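Side-chain contact in Rbam17540 (Bacillus amyloliquefaciens, PDB 2YOY), which probably cleaves cellulose oxidatively as a copper-dependent lytic polysaccharide monooxygenase of the CBM33 type: residues D121-I126 with Y153-G158. Residues are numbered along the deposited sequence; the frame is centred on the assembly and turned at random.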
ATOM      1  N   ASP A 121      11.149  10.415  -0.257  1.00 11.37           N
ATOM      2  CA  ASP A 121      11.350  11.525  -1.118  1.00 13.90           C
ATOM      3  C   ASP A 121      11.004  11.251  -2.569  1.00 14.71           C
ATOM      4  O   ASP A 121      10.987  12.180  -3.382  1.00 16.08           O
ATOM      5  CB  ASP A 121      12.768  12.089  -0.957  1.00 17.51           C
ATOM      6  CG  ASP A 121      13.837  11.166  -1.439  1.00 30.83           C
ATOM      7  OD1 ASP A 121      13.551  10.059  -1.959  1.00 28.06           O
ATOM      8  OD2 ASP A 121      15.005  11.568  -1.285  1.00 24.46           O
ATOM      9  N   GLU A 122      10.620  10.000  -2.879  1.00 14.96           N
ATOM     10  CA  GLU A 122      10.049   9.682  -4.197  1.00 14.21           C
ATOM     11  C   GLU A 122       8.516   9.807  -4.238  1.00  9.43           C
ATOM     12  O   GLU A 122       7.948   9.605  -5.292  1.00 13.15           O
ATOM     13  CB  GLU A 122      10.384   8.234  -4.570  1.00 16.67           C
ATOM     14  CG  GLU A 122      11.829   7.988  -4.853  1.00 33.02           C
ATOM     15  CD  GLU A 122      12.022   6.635  -5.468  1.00 29.16           C
ATOM     16  OE1 GLU A 122      11.728   5.620  -4.795  1.00 23.98           O
ATOM     17  OE2 GLU A 122      12.423   6.607  -6.632  1.00 21.62           O
ATOM     18  N   PHE A 123       7.873  10.117  -3.101  1.00 12.82           N
ATOM     19  CA  PHE A 123       6.380  10.147  -3.026  1.00  5.73           C
ATOM     20  C   PHE A 123       5.893  11.539  -2.757  1.00 14.22           C
ATOM     21  O   PHE A 123       6.523  12.311  -2.020  1.00 19.93           O
ATOM     22  CB  PHE A 123       5.937   9.284  -1.875  1.00  7.14           C
ATOM     23  CG  PHE A 123       5.942   7.814  -2.181  1.00 12.45           C
ATOM     24  CD1 PHE A 123       4.892   7.265  -2.917  1.00 11.30           C
ATOM     25  CD2 PHE A 123       6.966   6.972  -1.741  1.00 21.19           C
ATOM     26  CE1 PHE A 123       4.876   5.930  -3.242  1.00 11.70           C
ATOM     27  CE2 PHE A 123       6.948   5.631  -2.048  1.00 21.55           C
ATOM     28  CZ  PHE A 123       5.917   5.106  -2.827  1.00 18.26           C
ATOM     29  N   GLU A 124       4.718  11.852  -3.268  1.00 12.12           N
ATOM     30  CA  GLU A 124       4.074  13.080  -2.865  1.00 11.47           C
ATOM     31  C   GLU A 124       2.671  12.801  -2.435  1.00  9.87           C
ATOM     32  O   GLU A 124       2.065  11.936  -2.987  1.00  7.80           O
ATOM     33  CB  GLU A 124       4.113  14.151  -3.937  1.00 20.36           C
ATOM     34  CG  GLU A 124       3.592  13.780  -5.284  1.00 28.10           C
ATOM     35  CD  GLU A 124       3.835  14.918  -6.279  1.00 30.66           C
ATOM     36  OE1 GLU A 124       3.691  16.097  -5.912  1.00 58.56           O
ATOM     37  OE2 GLU A 124       4.190  14.617  -7.414  1.00 25.61           O
ATOM     38  N   LEU A 125       2.229  13.536  -1.432  1.00  6.56           N
ATOM     39  CA  LEU A 125       0.907  13.412  -0.880  1.00  8.06           C
ATOM     40  C   LEU A 125      -0.104  13.829  -1.908  1.00  9.70           C
ATOM     41  O   LEU A 125       0.075  14.846  -2.589  1.00  7.52           O
ATOM     42  CB  LEU A 125       0.830  14.275   0.414  1.00  9.92           C
ATOM     43  CG  LEU A 125      -0.558  14.363   1.092  1.00 11.69           C
ATOM     44  CD1 LEU A 125      -0.823  13.066   1.822  1.00 11.97           C
ATOM     45  CD2 LEU A 125      -0.547  15.545   2.088  1.00 10.23           C
ATOM     46  N   ILE A 126      -1.159  13.031  -2.079  1.00  7.71           N
ATOM     47  CA  ILE A 126      -2.233  13.373  -3.016  1.00 11.46           C
ATOM     48  C   ILE A 126      -3.588  13.481  -2.368  1.00 15.91           C
ATOM     49  O   ILE A 126      -4.476  14.096  -2.957  1.00 12.08           O
ATOM     50  CB  ILE A 126      -2.340  12.389  -4.229  1.00 12.35           C
ATOM     51  CG1 ILE A 126      -2.576  10.931  -3.780  1.00 12.01           C
ATOM     52  CG2 ILE A 126      -1.092  12.549  -5.056  1.00 11.61           C
ATOM     53  CD1 ILE A 126      -2.878   9.973  -4.909  1.00  6.03           C
ATOM     54  N   TYR A 153       4.460   3.539 -15.301  1.00 11.73           N
ATOM     55  CA  TYR A 153       4.536   2.823 -14.045  1.00  9.45           C
ATOM     56  C   TYR A 153       4.716   3.796 -12.893  1.00  5.97           C
ATOM     57  O   TYR A 153       5.732   4.516 -12.835  1.00 11.32           O
ATOM     58  CB  TYR A 153       5.695   1.820 -14.058  1.00 16.07           C
ATOM     59  CG  TYR A 153       5.864   1.022 -12.769  1.00 12.76           C
ATOM     60  CD1 TYR A 153       4.776   0.754 -11.910  1.00  7.56           C
ATOM     61  CD2 TYR A 153       7.099   0.496 -12.432  1.00 13.66           C
ATOM     62  CE1 TYR A 153       4.956   0.058 -10.716  1.00  4.65           C
ATOM     63  CE2 TYR A 153       7.268  -0.259 -11.277  1.00  9.81           C
ATOM     64  CZ  TYR A 153       6.208  -0.489 -10.428  1.00  9.74           C
ATOM     65  OH  TYR A 153       6.407  -1.257  -9.279  1.00  9.72           O
ATOM     66  N   HIS A 154       3.735   3.781 -11.998  1.00  8.89           N
ATOM     67  CA  HIS A 154       3.715   4.559 -10.743  1.00  7.67           C
ATOM     68  C   HIS A 154       3.300   3.659  -9.618  1.00 10.73           C
ATOM     69  O   HIS A 154       2.733   2.618  -9.884  1.00  6.85           O
ATOM     70  CB  HIS A 154       2.884   5.827 -10.842  1.00 10.67           C
ATOM     71  CG  HIS A 154       3.550   6.850 -11.703  1.00 10.28           C
ATOM     72  ND1 HIS A 154       4.603   7.618 -11.252  1.00 10.17           N
ATOM     73  CD2 HIS A 154       3.453   7.089 -13.035  1.00 12.32           C
ATOM     74  CE1 HIS A 154       5.088   8.324 -12.252  1.00 12.75           C
ATOM     75  NE2 HIS A 154       4.421   8.012 -13.346  1.00 13.56           N
ATOM     76  N   ILE A 155       3.578   4.085  -8.374  1.00  8.51           N
ATOM     77  CA  ILE A 155       3.103   3.387  -7.161  1.00  5.37           C
ATOM     78  C   ILE A 155       2.284   4.360  -6.345  1.00  5.56           C
ATOM     79  O   ILE A 155       2.687   5.490  -6.109  1.00  6.81           O
ATOM     80  CB  ILE A 155       4.280   2.790  -6.378  1.00  7.96           C
ATOM     81  CG1 ILE A 155       4.938   1.664  -7.180  1.00  7.22           C
ATOM     82  CG2 ILE A 155       3.848   2.319  -5.010  1.00  8.02           C
ATOM     83  CD1 ILE A 155       6.237   1.137  -6.579  1.00 11.22           C
ATOM     84  N   ILE A 156       1.038   3.970  -6.097  1.00  7.13           N
ATOM     85  CA  ILE A 156       0.230   4.609  -5.088  1.00  8.08           C
ATOM     86  C   ILE A 156       0.465   3.909  -3.785  1.00  7.63           C
ATOM     87  O   ILE A 156       0.255   2.700  -3.653  1.00 10.25           O
ATOM     88  CB  ILE A 156      -1.242   4.641  -5.519  1.00  5.78           C
ATOM     89  CG1 ILE A 156      -1.324   5.485  -6.816  1.00 11.26           C
ATOM     90  CG2 ILE A 156      -2.196   5.153  -4.401  1.00  9.46           C
ATOM     91  CD1 ILE A 156      -2.674   5.368  -7.513  1.00 16.11           C
ATOM     92  N   LEU A 157       0.860   4.695  -2.774  1.00  8.79           N
ATOM     93  CA  LEU A 157       0.849   4.248  -1.381  1.00  8.24           C
ATOM     94  C   LEU A 157      -0.388   4.722  -0.610  1.00 12.66           C
ATOM     95  O   LEU A 157      -0.621   5.954  -0.437  1.00 10.91           O
ATOM     96  CB  LEU A 157       2.069   4.790  -0.689  1.00  8.15           C
ATOM     97  CG  LEU A 157       2.255   4.540   0.784  1.00  6.43           C
ATOM     98  CD1 LEU A 157       2.401   3.067   1.090  1.00 13.63           C
ATOM     99  CD2 LEU A 157       3.482   5.314   1.324  1.00 10.66           C
ATOM    100  N   GLY A 158      -1.184   3.770  -0.112  1.00  9.96           N
ATOM    101  CA  GLY A 158      -2.139   4.080   0.912  1.00  6.42           C
ATOM    102  C   GLY A 158      -1.758   3.736   2.322  1.00  4.56           C
ATOM    103  O   GLY A 158      -1.276   2.638   2.573  1.00  8.74           O
TER
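Phe123 reaches Ile155 and Leu157 with the outer end of its ring. Phe123 CE1 comes within 3.6 Å of Ile155 O, which lies at the ring edge and near its plane; there the weakly positive C-H rim faces the electron-rich oxygen, a favourable contact that is not a conventional hydrogen bond. Phe123 CE1 also lies 4.0 Å from Leu157 CB, met obliquely, while Phe123 CZ approaches Ile155 CG2 at 4.1 Å. Beta-branched Ile155 suits this place: chi1 of -67° puts CG2 anti to the backbone N and beside the carbonyl carbon, bringing methyl and carbonyl O together at the ring's end. Leu157, buried and apolar, turns toward Phe123, crosses it at about a right angle, and also packs on Val172 of strand 167-177. Strands 123-130 and 154-162 do not pair directly; both run antiparallel to strand 100-108, which lies between them in one sheet of the E-set (immunoglobulin-like) beta-sandwich. As in any extended strand, alternate side chains turn to the same side, so Ile155 and Leu157 both point toward Phe123, whose flat, rigid ring reaches across strand 100-108, touching Tyr106 and Thr108. Backbone hydrogen bonds of Glu122 with Lys109 and Glu124 with Ile107 fix one side; Ile155 pairs with Thr108 through the backbone, and its N also hydrogen-bonds Thr108 OG1.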